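PDB 4OPC: digeranylgeranylglycerophospholipid reductase from Sulfolobus acidocaldarius, which hydrogenates the geranylgeranyl double bonds of unsaturated archaeal membrane lipids, using one FAD per subunit to yield saturated archaeols. Local coordinates for residues Leu60-Pro65 and Ser304-Gly309; Ala17-Ala22 and Leu101-Val106. One frame throughout, in Å; residues are numbered along the deposited sequence. Where two conformers were deposited one is given.

Contact 1. Residues Leu60-Pro65 and Ser304-Gly309; sequences LGMPYP and SAMISG
L60 and M62 meet M306 and I307 in a buried, wholly apolar contact that joins the turn after helix 54-60 to helix 302-322 in the core of this Rossmann-type flavoprotein. No hydrogen bond runs between the two segments, so side-chain carbons and one sulfur carry the contact. L60 is the last residue of its helix; G61 then leaves helical geometry with a positive phi of 69°, and the chain turns so that M62 faces helix 302-322 as well.

The leucine works through a single methyl, CD1, which lies 3.7 Å from M306 CB and 3.9 Å from I307 CG1. That methyl also comes within 3.7 Å of I307 N, which means it presses against the helix backbone and not merely on the side chains. I307 directs its CB away from the loop; with CG1 beside the backbone N (chi1 -64°), its ethyl branch still comes back far enough to meet the leucine. I307 also touches the bound phospholipid and the side chains of H56 and Y341, both binding-site residues for the saturated archaeal phospholipid, so the contact borders the lipid pocket.

M306 reaches towards the loop, past F16 of the nucleotide-binding helix 16-25. On the side of helix 302-322 turned from the loop, S308 OG lies 2.7 Å from A305 O and hydrogen-bonds to it; that carbonyl also takes the helical bond from G309 N. The same hydroxyl pairs with G288 N, which fixes this turn of the helix next to the chain leading to the FAD-binding D289.

The two methionines cross at an angle. M62 is bent at both chi2 and chi3, which folds its methyl back, and M306 SD therefore touches it at two points, with M62 CG and M62 CE each 4.0 Å away.

Contact 2. Residues Ala17-Ala22 and Leu101-Val106; sequences AGSSAA and LYNQRV. With FDA (dihydroflavine-adenine dinucleotide), chain B.
S19 OG, facing N103 across the gap between two helices, is held by its own chain: it hydrogen-bonds to G15 O and, weakly, to F16 O. Its chi1 of 67° turns the hydroxyl back along the helix to reach them. N103 ND2 comes within 3.4 Å of S19 OG, but the angle is too poor for a bond; the amide instead hydrogen-bonds to G14 O, so helix 99-112 braces the glycine-rich turn directly.

One helical turn further on, V106 CG1 rests against the backbone carbonyl and CB of its neighbour, 3.7 Å from S19 O and 3.9 Å from S19 CB. The other methyl, V106 CG2, sits over one face of the Y102 ring, towards its rim.

At the start of helix 16-25 the cofactor takes over: A17 N donates to FDA O1P at 2.9 Å, nearly straight at 165°. This is consistent with the GxGxxG turn of a Rossmann fold, in which G18 would be the third glycine, and the helix dipole would probably favour the phosphate's charge here. Helix 16-25 follows central strand 9-12, helix 99-112 leads to edge strand 116-118 of the same sheet, and A17 also packs on A305 of helix 302-322.

Reading from the N terminus, the segments come in the order 17-22, 60-65, 101-106, 304-309, so the two contacts cross. Contact 2 closes first, bringing helix 99-112 back to the dinucleotide-binding helix after a loop of 78 residues. Contact 1 opens within that loop and closes much later, once 238 residues, rich in strand, have passed. Their centres are only about 9 Å apart, and they touch: P63 O is probably hydrogen-bonded to Y102 OH, and Y64 O probably to R105 NH1, while M62 and M306 both pack on S20 in its modelled conformer. Helices 16-25, 99-112 and 302-322 thus converge around the 60-65 turn, joining the FAD-binding part to the edge of the lipid pocket.

Contact 1. Residues Leu60-Pro65 and Ser304-Gly309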
loop_
_atom_site.group_PDB
_atom_site.type_symbol
_atom_site.label_atom_id
_atom_site.label_comp_id
_atom_site.label_asym_id
_atom_site.label_seq_id
_atom_site.Cartn_x
_atom_site.Cartn_y
_atom_site.Cartn_z
ATOM N N LEU A 60 6.462 -2.345 14.993
ATOM C CA LEU A 60 7.672 -2.521 14.197
ATOM C C LEU A 60 8.896 -1.853 14.781
ATOM O O LEU A 60 10.013 -2.062 14.301
ATOM C CB LEU A 60 7.451 -1.978 12.791
ATOM C CG LEU A 60 6.311 -2.623 12.014
ATOM C CD1 LEU A 60 6.059 -1.866 10.736
ATOM C CD2 LEU A 60 6.605 -4.095 11.727
ATOM N N GLY A 61 8.683 -1.027 15.797
ATOM C CA GLY A 61 9.777 -0.304 16.409
ATOM C C GLY A 61 10.327 0.755 15.476
ATOM O O GLY A 61 11.519 1.049 15.488
ATOM N N MET A 62 9.455 1.320 14.650
ATOM C CA MET A 62 9.844 2.449 13.822
ATOM C C MET A 62 9.727 3.721 14.644
ATOM O O MET A 62 8.830 3.837 15.491
ATOM C CB MET A 62 8.978 2.538 12.567
ATOM C CG MET A 62 9.310 1.486 11.517
ATOM S SD MET A 62 10.869 1.771 10.658
ATOM C CE MET A 62 10.466 3.236 9.698
ATOM N N PRO A 63 10.645 4.671 14.405
ATOM C CA PRO A 63 10.668 5.947 15.117
ATOM C C PRO A 63 9.300 6.603 15.143
ATOM O O PRO A 63 8.607 6.687 14.132
ATOM C CB PRO A 63 11.647 6.781 14.287
ATOM C CG PRO A 63 12.584 5.792 13.731
ATOM C CD PRO A 63 11.747 4.574 13.434
ATOM N N TYR A 64 8.923 7.081 16.315
ATOM C CA TYR A 64 7.663 7.767 16.497
ATOM C C TYR A 64 7.735 9.161 15.877
ATOM O O TYR A 64 8.695 9.891 16.113
ATOM C CB TYR A 64 7.410 7.884 17.995
ATOM C CG TYR A 64 5.973 7.767 18.415
ATOM C CD1 TYR A 64 5.230 6.629 18.129
ATOM C CD2 TYR A 64 5.370 8.782 19.135
ATOM C CE1 TYR A 64 3.918 6.522 18.535
ATOM C CE2 TYR A 64 4.072 8.684 19.539
ATOM C CZ TYR A 64 3.348 7.557 19.243
ATOM O OH TYR A 64 2.043 7.487 19.659
ATOM N N PRO A 65 6.724 9.533 15.079
ATOM C CA PRO A 65 6.632 10.870 14.479
ATOM C C PRO A 65 6.572 11.943 15.567
ATOM O O PRO A 65 5.872 11.749 16.562
ATOM C CB PRO A 65 5.296 10.826 13.739
ATOM C CG PRO A 65 5.026 9.374 13.520
ATOM C CD PRO A 65 5.585 8.678 14.703
ATOM N N SER A 304 1.829 -0.889 5.638
ATOM C CA SER A 304 2.237 -2.159 5.068
ATOM C C SER A 304 3.601 -2.056 4.362
ATOM O O SER A 304 4.364 -3.028 4.350
ATOM C CB SER A 304 1.145 -2.699 4.149
ATOM O OG SER A 304 0.720 -1.693 3.236
ATOM N N ALA A 305 3.929 -0.887 3.811
ATOM C CA ALA A 305 5.284 -0.657 3.302
ATOM C C ALA A 305 6.298 -0.875 4.413
ATOM O O ALA A 305 7.313 -1.543 4.208
ATOM C CB ALA A 305 5.423 0.752 2.757
ATOM N N MET A 306 6.044 -0.287 5.582
ATOM C CA MET A 306 6.935 -0.488 6.732
ATOM C C MET A 306 7.013 -1.952 7.168
ATOM O O MET A 306 8.090 -2.443 7.492
ATOM C CB MET A 306 6.531 0.399 7.904
ATOM C CG MET A 306 6.684 1.891 7.595
ATOM S SD MET A 306 6.558 2.945 9.040
ATOM C CE MET A 306 4.816 2.741 9.275
ATOM N N ILE A 307 5.878 -2.650 7.165
ATOM C CA ILE A 307 5.896 -4.076 7.468
ATOM C C ILE A 307 6.795 -4.800 6.464
ATOM O O ILE A 307 7.613 -5.635 6.840
ATOM C CB ILE A 307 4.478 -4.674 7.442
ATOM C CG1 ILE A 307 3.612 -4.052 8.547
ATOM C CG2 ILE A 307 4.559 -6.189 7.588
ATOM C CD1 ILE A 307 2.153 -4.526 8.516
ATOM N N SER A 308 6.662 -4.480 5.185
ATOM C CA SER A 308 7.489 -5.150 4.189
ATOM C C SER A 308 8.988 -4.855 4.383
ATOM O O SER A 308 9.803 -5.740 4.171
ATOM C CB SER A 308 6.996 -4.866 2.753
ATOM O OG SER A 308 7.250 -3.526 2.345
ATOM N N GLY A 309 9.339 -3.648 4.823
ATOM C CA GLY A 309 10.731 -3.339 5.110
ATOM C C GLY A 309 11.254 -4.139 6.287
ATOM O O GLY A 309 12.405 -4.605 6.278
#

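Contact 2. Residues Ala17-Ala22 and Leu101-Val106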
loop_
_atom_site.group_PDB
_atom_site.type_symbol
_atom_site.label_atom_id
_atom_site.label_comp_id
_atom_site.label_asym_id
_atom_site.label_seq_id
_atom_site.Cartn_x
_atom_site.Cartn_y
_atom_site.Cartn_z
ATOM N N ALA A 17 8.940 2.370 2.253
ATOM C CA ALA A 17 9.422 0.996 2.164
ATOM C C ALA A 17 10.943 0.929 2.282
ATOM O O ALA A 17 11.478 0.278 3.178
ATOM C CB ALA A 17 8.943 0.344 0.872
ATOM N N GLY A 18 11.652 1.626 1.398
ATOM C CA GLY A 18 13.106 1.577 1.409
ATOM C C GLY A 18 13.720 2.110 2.687
ATOM O O GLY A 18 14.705 1.554 3.206
ATOM N N SER A 19 13.153 3.205 3.194
ATOM C CA SER A 19 13.683 3.796 4.419
ATOM C C SER A 19 13.486 2.864 5.612
ATOM O O SER A 19 14.353 2.794 6.486
ATOM C CB SER A 19 13.090 5.183 4.696
ATOM O OG SER A 19 11.712 5.105 5.007
ATOM N N SER A 20 12.368 2.145 5.654
ATOM C CA SER A 20 12.124 1.151 6.706
ATOM C C SER A 20 13.153 0.035 6.646
ATOM O O SER A 20 13.702 -0.381 7.657
ATOM C CB SER A 20 10.718 0.558 6.593
ATOM O OG SER A 20 9.751 1.489 7.022
ATOM N N ALA A 21 13.415 -0.458 5.442
ATOM C CA ALA A 21 14.429 -1.497 5.276
ATOM C C ALA A 21 15.793 -1.000 5.767
ATOM O O ALA A 21 16.497 -1.713 6.496
ATOM C CB ALA A 21 14.504 -1.941 3.815
ATOM N N ALA A 22 16.159 0.218 5.373
ATOM C CA ALA A 22 17.444 0.795 5.773
ATOM C C ALA A 22 17.522 0.910 7.294
ATOM O O ALA A 22 18.526 0.527 7.911
ATOM C CB ALA A 22 17.631 2.161 5.132
ATOM N N LEU A 101 8.964 14.997 5.767
ATOM C CA LEU A 101 9.759 15.301 6.956
ATOM C C LEU A 101 10.052 14.044 7.772
ATOM O O LEU A 101 11.187 13.815 8.189
ATOM C CB LEU A 101 9.059 16.350 7.816
ATOM C CG LEU A 101 9.938 17.121 8.791
ATOM C CD1 LEU A 101 10.866 18.047 8.021
ATOM C CD2 LEU A 101 9.061 17.897 9.741
ATOM N N TYR A 102 9.038 13.220 8.003
ATOM C CA TYR A 102 9.254 11.983 8.737
ATOM C C TYR A 102 10.167 11.017 7.982
ATOM O O TYR A 102 11.119 10.476 8.560
ATOM C CB TYR A 102 7.921 11.291 9.046
ATOM C CG TYR A 102 8.134 9.970 9.739
ATOM C CD1 TYR A 102 8.466 9.917 11.087
ATOM C CD2 TYR A 102 8.048 8.773 9.033
ATOM C CE1 TYR A 102 8.696 8.711 11.718
ATOM C CE2 TYR A 102 8.269 7.563 9.655
ATOM C CZ TYR A 102 8.591 7.532 10.998
ATOM O OH TYR A 102 8.828 6.323 11.621
ATOM N N ASN A 103 9.871 10.803 6.704
ATOM C CA ASN A 103 10.655 9.922 5.843
ATOM C C ASN A 103 12.131 10.341 5.837
ATOM O O ASN A 103 13.030 9.493 5.959
ATOM C CB ASN A 103 10.045 9.993 4.433
ATOM C CG ASN A 103 10.408 8.825 3.538
ATOM O OD1 ASN A 103 9.620 8.468 2.663
ATOM N ND2 ASN A 103 11.594 8.249 3.710
ATOM N N GLN A 104 12.386 11.638 5.708
ATOM C CA GLN A 104 13.761 12.126 5.693
ATOM C C GLN A 104 14.448 11.916 7.033
ATOM O O GLN A 104 15.656 11.643 7.081
ATOM C CB GLN A 104 13.814 13.589 5.245
ATOM C CG GLN A 104 13.516 13.742 3.744
ATOM C CD GLN A 104 13.115 15.142 3.341
ATOM O OE1 GLN A 104 13.630 16.133 3.869
ATOM N NE2 GLN A 104 12.188 15.237 2.391
ATOM N N ARG A 105 13.705 12.046 8.127
ATOM C CA ARG A 105 14.297 11.825 9.444
ATOM C C ARG A 105 14.680 10.359 9.632
ATOM O O ARG A 105 15.753 10.057 10.160
ATOM C CB ARG A 105 13.361 12.289 10.565
ATOM C CG ARG A 105 13.875 11.986 11.977
ATOM C CD ARG A 105 12.676 11.777 12.903
ATOM N NE ARG A 105 12.978 10.936 14.048
ATOM C CZ ARG A 105 12.053 10.452 14.864
ATOM N NH1 ARG A 105 10.768 10.729 14.649
ATOM N NH2 ARG A 105 12.407 9.690 15.890
ATOM N N VAL A 106 13.815 9.448 9.202
ATOM C CA VAL A 106 14.139 8.024 9.231
ATOM C C VAL A 106 15.425 7.764 8.455
ATOM O O VAL A 106 16.324 7.090 8.945
ATOM C CB VAL A 106 12.992 7.165 8.670
ATOM C CG1 VAL A 106 13.407 5.705 8.553
ATOM C CG2 VAL A 106 11.758 7.298 9.559
HETATM P PA FDA B . 7.254 5.472 -2.907
HETATM O O1A FDA B . 6.690 5.693 -4.255
HETATM O O2A FDA B . 6.796 6.402 -1.790
HETATM O O5B FDA B . 8.832 5.567 -2.986
HETATM C C5B FDA B . 9.546 4.994 -4.100
HETATM C C4B FDA B . 10.863 5.717 -4.207
HETATM O O4B FDA B . 11.695 5.054 -5.181
HETATM C C3B FDA B . 10.765 7.184 -4.642
HETATM O O3B FDA B . 11.326 8.049 -3.656
HETATM C C2B FDA B . 11.481 7.214 -6.005
HETATM O O2B FDA B . 12.179 8.429 -6.230
HETATM C C1B FDA B . 12.434 6.035 -5.881
HETATM N N9A FDA B . 12.871 5.401 -7.119
HETATM C C8A FDA B . 12.079 4.815 -8.077
HETATM N N7A FDA B . 12.753 4.245 -9.050
HETATM C C5A FDA B . 14.078 4.462 -8.701
HETATM C C6A FDA B . 15.290 4.060 -9.295
HETATM N N6A FDA B . 15.366 3.286 -10.379
HETATM N N1A FDA B . 16.434 4.395 -8.665
HETATM C C2A FDA B . 16.364 5.136 -7.554
HETATM N N3A FDA B . 15.284 5.539 -6.881
HETATM C C4A FDA B . 14.165 5.141 -7.498
HETATM N N1 FDA B . -1.158 5.143 2.184
HETATM C C2 FDA B . -1.376 5.323 3.527
HETATM O O2 FDA B . -0.885 4.569 4.361
HETATM N N3 FDA B . -2.137 6.400 3.897
HETATM C C4 FDA B . -2.811 7.271 3.065
HETATM O O4 FDA B . -3.347 8.272 3.535
HETATM C C4X FDA B . -2.606 7.002 1.694
HETATM N N5 FDA B . -3.190 7.817 0.770
HETATM C C5X FDA B . -2.758 7.803 -0.540
HETATM C C6 FDA B . -3.140 8.805 -1.421
HETATM C C7 FDA B . -2.648 8.864 -2.715
HETATM C C7M FDA B . -2.994 10.045 -3.584
HETATM C C8 FDA B . -1.777 7.861 -3.167
HETATM C C8M FDA B . -1.168 7.937 -4.548
HETATM C C9 FDA B . -1.404 6.838 -2.292
HETATM C C9A FDA B . -1.865 6.810 -0.981
HETATM N N10 FDA B . -1.476 5.814 -0.056
HETATM C C10 FDA B . -1.750 5.989 1.283
HETATM C "C1'" FDA B . -0.506 4.753 -0.425
HETATM C "C2'" FDA B . 0.915 5.130 0.035
HETATM O "O2'" FDA B . 1.207 6.490 -0.296
HETATM C "C3'" FDA B . 1.952 4.231 -0.643
HETATM O "O3'" FDA B . 1.516 2.883 -0.523
HETATM C "C4'" FDA B . 3.363 4.290 -0.042
HETATM O "O4'" FDA B . 3.806 5.635 0.131
HETATM C "C5'" FDA B . 4.351 3.522 -0.889
HETATM O "O5'" FDA B . 5.683 3.683 -0.359
HETATM P P FDA B . 6.927 3.112 -1.169
HETATM O O1P FDA B . 8.123 3.415 -0.365
HETATM O O2P FDA B . 6.701 1.670 -1.599
HETATM O O3P FDA B . 6.935 3.936 -2.541
#